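Long-range contacts in imidazolonepropionase (Unidentified, PDB 2Q09), which catalyses the hydrolytic opening of the imidazolone ring of imidazolone-5-propanoate to give N-formimidoyl-L-glutamate, the third step of histidine degradation: residues 24-29 with 380-385; 10-15 with 62-67. All coordinates share one frame; numbering follows the deposited sequence.

Interaction 1. Residues 24-29 with 380-385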
loop_
_atom_site.group_PDB
_atom_site.type_symbol
_atom_site.label_atom_id
_atom_site.label_comp_id
_atom_site.label_asym_id
_atom_site.label_seq_id
_atom_site.Cartn_x
_atom_site.Cartn_y
_atom_site.Cartn_z
ATOM N N TYR A 24 12.984 16.889 0.044
ATOM C CA TYR A 24 12.423 16.320 1.271
ATOM C C TYR A 24 11.704 17.336 2.148
ATOM O O TYR A 24 11.117 16.971 3.170
ATOM C CB TYR A 24 13.539 15.686 2.103
ATOM C CG TYR A 24 14.194 14.494 1.454
ATOM C CD1 TYR A 24 13.573 13.244 1.458
ATOM C CD2 TYR A 24 15.445 14.609 0.836
ATOM C CE1 TYR A 24 14.179 12.137 0.865
ATOM C CE2 TYR A 24 16.057 13.512 0.237
ATOM C CZ TYR A 24 15.418 12.280 0.259
ATOM O OH TYR A 24 16.011 11.185 -0.319
ATOM N N GLY A 25 11.754 18.606 1.761
ATOM C CA GLY A 25 11.121 19.624 2.574
ATOM C C GLY A 25 11.787 19.685 3.939
ATOM O O GLY A 25 11.118 19.898 4.949
ATOM N N LEU A 26 13.105 19.484 3.970
ATOM C CA LEU A 26 13.869 19.515 5.219
ATOM C C LEU A 26 13.977 20.943 5.740
ATOM O O LEU A 26 14.186 21.876 4.962
ATOM C CB LEU A 26 15.282 18.965 5.003
ATOM C CG LEU A 26 15.548 17.466 5.165
ATOM C CD1 LEU A 26 16.934 17.144 4.644
ATOM C CD2 LEU A 26 15.420 17.071 6.640
ATOM N N LEU A 27 13.848 21.102 7.054
ATOM C CA LEU A 27 13.928 22.417 7.690
ATOM C C LEU A 27 14.938 22.395 8.833
ATOM O O LEU A 27 15.445 21.330 9.212
ATOM C CB LEU A 27 12.567 22.815 8.259
ATOM C CG LEU A 27 11.323 22.706 7.372
ATOM C CD1 LEU A 27 10.096 22.989 8.224
ATOM C CD2 LEU A 27 11.399 23.690 6.211
ATOM N N GLU A 28 15.218 23.579 9.375
ATOM C CA GLU A 28 16.135 23.714 10.499
ATOM C C GLU A 28 15.445 23.040 11.681
ATOM O O GLU A 28 14.267 22.721 11.606
ATOM C CB GLU A 28 16.359 25.198 10.817
ATOM C CG GLU A 28 15.073 25.938 11.198
ATOM C CD GLU A 28 15.287 27.420 11.421
ATOM O OE1 GLU A 28 16.080 27.779 12.311
ATOM O OE2 GLU A 28 14.660 28.224 10.705
ATOM N N PRO A 29 16.165 22.816 12.787
ATOM C CA PRO A 29 15.556 22.176 13.957
ATOM C C PRO A 29 14.266 22.876 14.386
ATOM O O PRO A 29 14.189 24.109 14.413
ATOM C CB PRO A 29 16.654 22.279 15.008
ATOM C CG PRO A 29 17.896 22.159 14.189
ATOM C CD PRO A 29 17.601 23.058 13.008
ATOM N N CYS A 380 19.211 7.841 12.030
ATOM C CA CYS A 380 20.087 8.077 10.888
ATOM C C CYS A 380 20.060 9.567 10.541
ATOM O O CYS A 380 19.089 10.271 10.821
ATOM C CB CYS A 380 19.699 7.205 9.685
ATOM S SG CYS A 380 17.975 7.248 9.184
ATOM N N GLY A 381 21.138 10.042 9.933
ATOM C CA GLY A 381 21.248 11.457 9.628
ATOM C C GLY A 381 20.462 12.105 8.507
ATOM O O GLY A 381 20.003 13.236 8.654
ATOM N N HIS A 382 20.287 11.398 7.399
ATOM C CA HIS A 382 19.602 11.981 6.257
ATOM C C HIS A 382 18.515 11.038 5.720
ATOM O O HIS A 382 18.679 9.820 5.729
ATOM C CB HIS A 382 20.656 12.285 5.191
ATOM C CG HIS A 382 20.167 13.137 4.066
ATOM N ND1 HIS A 382 19.442 12.630 3.009
ATOM C CD2 HIS A 382 20.318 14.460 3.821
ATOM C CE1 HIS A 382 19.170 13.604 2.159
ATOM N NE2 HIS A 382 19.690 14.726 2.628
ATOM N N PRO A 383 17.382 11.596 5.251
ATOM C CA PRO A 383 16.294 10.769 4.726
ATOM C C PRO A 383 16.655 9.897 3.518
ATOM O O PRO A 383 16.012 8.872 3.274
ATOM C CB PRO A 383 15.199 11.793 4.421
ATOM C CG PRO A 383 15.978 13.032 4.088
ATOM C CD PRO A 383 17.041 13.024 5.163
ATOM N N ALA A 384 17.667 10.307 2.760
ATOM C CA ALA A 384 18.092 9.526 1.601
ATOM C C ALA A 384 18.460 8.110 2.049
ATOM O O ALA A 384 18.335 7.144 1.288
ATOM C CB ALA A 384 19.305 10.191 0.925
ATOM N N GLU A 385 18.913 7.987 3.292
ATOM C CA GLU A 385 19.311 6.687 3.811
ATOM C C GLU A 385 18.156 5.686 3.956
ATOM O O GLU A 385 18.380 4.473 3.988
ATOM C CB GLU A 385 20.025 6.842 5.160
ATOM C CG GLU A 385 20.436 5.499 5.741
ATOM C CD GLU A 385 21.530 5.598 6.784
ATOM O OE1 GLU A 385 21.908 4.539 7.318
ATOM O OE2 GLU A 385 22.015 6.715 7.071
#
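Tyr-24 and Pro-383 bring two loops together, their CA atoms, the closest such pair across the contact, 7.6 Å apart. Neither backbone bonds to the other: residues 24-29 run irregularly between strands 12-14 and 30-35, whereas His-382 to Glu-385 form a type I turn that leads into a short helix.

The phenol ring of Tyr-24 lies across the turn. Pro-383 CG sits over the centre of one face, 3.5 Å from the ring centroid and only 10° off the normal, a CH-pi contact. His-382 meets the same ring as an offset edge-to-face pair, with planes at 90° and the imidazole edge directed to the tyrosine face; Tyr-24 CE2 and His-382 CE1 are 3.7 Å apart. With CG anti to the backbone N (chi1 -168°), the imidazole folds back beside its own turn, where ND1 accepts a capping bond of 2.9 Å from Ala-384 N, a bond that is likely to restrain the rotation of the ring. The phenol oxygen of Tyr-24 passes Ala-384, 3.3 Å from its CA. Leu-26 adds a looser touch, its CD1 only grazing Pro-383 CD at 4.2 Å.

Pro-343, Val-344 and Met-347 of helix 343-349 also pack on Tyr-24, and Leu-63 touches both Leu-26 and Pro-383, so the contact joins the N-terminal loop to the amidohydrolase portion of the chain. A serine in place of Tyr-24 would probably leave Pro-383 without its aromatic cover and the His-382 edge without a ring to face. With no hydrogen bond or salt bridge spanning the loops, their association rests on dispersion and CH-pi attraction, while the polar bonding of the imidazole ND1 is spent within its own turn.

Interaction 2. Residues 10-15 with 62-67; sequences LNVTPA and KLVTPG
Val-64 packs closely against the strand that holds Val-12 and Pro-14. Its CG1 is placed between the backbone N and the carbonyl carbon (chi1 59°), which sets this methyl 3.3 Å from Pro-14 CA and 3.6 Å from Val-12 CB. Phe-375 of strand 375-378 also touches Val-64. Beyond Pro-14, the methyl of Ala-15 lies 3.8 Å from Leu-63 CD1.

Strands 12-14 and 63-66 run parallel in register, Thr-13 beside Leu-63 and Pro-14 beside Val-64, with a 46° angle between their short axes. Thr-13 N donates to Lys-62 O and Val-64 N to Thr-13 O, both at 3.0 Å and both well above the acceptor's carbonyl plane; Ala-15 N reaches Val-64 O at 2.8 Å, nearly along the C=O axis. Thr-13 OG1 is hydrogen-bonded to Gly-61 O, just ahead of the partner strand. Strand 63-73 carries the metal ligands His-72 and His-74 at and just past its far end, in keeping with the first barrel strand of amidohydrolases, and strand 12-14 adds to its opening stretch. Before strand 12-14 the chain turns a corner at Asn-11, where Asn-11 and Val-12, both facing His-30, fit a G1 bulge.

Toward the partly exposed end, packing thins out. Lys-62 CB points away from residues 10-15, and Asn-11 ND2 turns to Asp-58.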
loop_
_atom_site.group_PDB
_atom_site.type_symbol
_atom_site.label_atom_id
_atom_site.label_comp_id
_atom_site.label_asym_id
_atom_site.label_seq_id
_atom_site.Cartn_x
_atom_site.Cartn_y
_atom_site.Cartn_z
ATOM N N LEU A 10 10.994 18.242 21.200
ATOM C CA LEU A 10 11.939 19.334 21.008
ATOM C C LEU A 10 13.142 18.933 20.166
ATOM O O LEU A 10 13.546 17.769 20.138
ATOM C CB LEU A 10 12.432 19.850 22.363
ATOM C CG LEU A 10 11.416 20.527 23.287
ATOM C CD1 LEU A 10 12.053 20.776 24.644
ATOM C CD2 LEU A 10 10.939 21.834 22.665
ATOM N N ASN A 11 13.714 19.925 19.493
ATOM C CA ASN A 11 14.886 19.743 18.656
ATOM C C ASN A 11 14.812 18.610 17.640
ATOM O O ASN A 11 15.655 17.717 17.642
ATOM C CB ASN A 11 16.126 19.564 19.538
ATOM C CG ASN A 11 16.383 20.770 20.423
ATOM O OD1 ASN A 11 16.452 21.899 19.943
ATOM N ND2 ASN A 11 16.524 20.539 21.723
ATOM N N VAL A 12 13.802 18.644 16.784
ATOM C CA VAL A 12 13.681 17.641 15.736
ATOM C C VAL A 12 14.065 18.312 14.420
ATOM O O VAL A 12 13.745 19.480 14.203
ATOM C CB VAL A 12 12.240 17.101 15.598
ATOM C CG1 VAL A 12 11.871 16.271 16.816
ATOM C CG2 VAL A 12 11.270 18.240 15.400
ATOM N N THR A 13 14.780 17.586 13.563
ATOM C CA THR A 13 15.165 18.097 12.249
ATOM C C THR A 13 14.126 17.485 11.315
ATOM O O THR A 13 14.275 16.358 10.848
ATOM C CB THR A 13 16.567 17.621 11.848
ATOM O OG1 THR A 13 17.510 18.034 12.845
ATOM C CG2 THR A 13 16.960 18.211 10.498
ATOM N N PRO A 14 13.066 18.242 11.013
ATOM C CA PRO A 14 11.967 17.806 10.157
ATOM C C PRO A 14 12.141 17.716 8.651
ATOM O O PRO A 14 12.522 18.681 7.996
ATOM C CB PRO A 14 10.861 18.785 10.523
ATOM C CG PRO A 14 11.637 20.065 10.630
ATOM C CD PRO A 14 12.868 19.642 11.434
ATOM N N ALA A 15 11.868 16.529 8.122
ATOM C CA ALA A 15 11.880 16.296 6.683
ATOM C C ALA A 15 10.370 16.282 6.495
ATOM O O ALA A 15 9.745 15.227 6.558
ATOM C CB ALA A 15 12.469 14.919 6.355
ATOM N N LYS A 62 17.599 14.867 16.159
ATOM C CA LYS A 62 17.315 13.685 15.334
ATOM C C LYS A 62 16.334 14.014 14.218
ATOM O O LYS A 62 15.410 14.812 14.381
ATOM C CB LYS A 62 16.696 12.544 16.147
ATOM C CG LYS A 62 17.396 12.149 17.427
ATOM C CD LYS A 62 18.624 11.294 17.215
ATOM C CE LYS A 62 18.892 10.466 18.474
ATOM N NZ LYS A 62 18.862 11.287 19.708
ATOM N N LEU A 63 16.528 13.352 13.087
ATOM C CA LEU A 63 15.674 13.523 11.924
ATOM C C LEU A 63 14.260 12.991 12.192
ATOM O O LEU A 63 14.092 11.916 12.779
ATOM C CB LEU A 63 16.273 12.747 10.753
ATOM C CG LEU A 63 15.385 12.500 9.535
ATOM C CD1 LEU A 63 15.185 13.805 8.760
ATOM C CD2 LEU A 63 16.064 11.439 8.638
ATOM N N VAL A 64 13.249 13.736 11.756
ATOM C CA VAL A 64 11.872 13.287 11.912
ATOM C C VAL A 64 11.195 13.340 10.546
ATOM O O VAL A 64 11.426 14.259 9.765
ATOM C CB VAL A 64 11.096 14.151 12.938
ATOM C CG1 VAL A 64 11.082 15.610 12.502
ATOM C CG2 VAL A 64 9.679 13.635 13.082
ATOM N N THR A 65 10.377 12.339 10.257
ATOM C CA THR A 65 9.679 12.266 8.977
ATOM C C THR A 65 8.255 11.781 9.228
ATOM O O THR A 65 7.924 11.317 10.308
ATOM C CB THR A 65 10.309 11.230 8.017
ATOM O OG1 THR A 65 10.031 9.911 8.503
ATOM C CG2 THR A 65 11.817 11.411 7.942
ATOM N N PRO A 66 7.389 11.888 8.219
ATOM C CA PRO A 66 6.010 11.417 8.384
ATOM C C PRO A 66 6.113 9.889 8.481
ATOM O O PRO A 66 7.151 9.322 8.100
ATOM C CB PRO A 66 5.347 11.802 7.074
ATOM C CG PRO A 66 6.114 13.018 6.632
ATOM C CD PRO A 66 7.551 12.604 6.945
ATOM N N GLY A 67 5.086 9.230 9.014
ATOM C CA GLY A 67 5.131 7.781 9.113
ATOM C C GLY A 67 5.068 7.226 7.704
ATOM O O GLY A 67 4.434 7.831 6.841
#

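Overall arrangement
Interactions 1 and 2 adjoin, their centres about 7 Å apart, where the N-terminal strands meet a late loop of the chain, both on the same side of the chain's centre and away from the iron and inhibitor. Interaction 2 is the buried one, where backbone bonds join two strands; interaction 1, partly buried, links two loops through an aromatic ring and a proline. They touch directly: residues 24-29 fold back along strand 12-14, with a probable hydrogen bond from Leu-27 N to Pro-14 O, and Leu-26 packs on Ala-15; Leu-63 serves both. The segments alternate along the sequence, and both contacts tie the N-terminal part to later chain, at 62-67 and at 380-385.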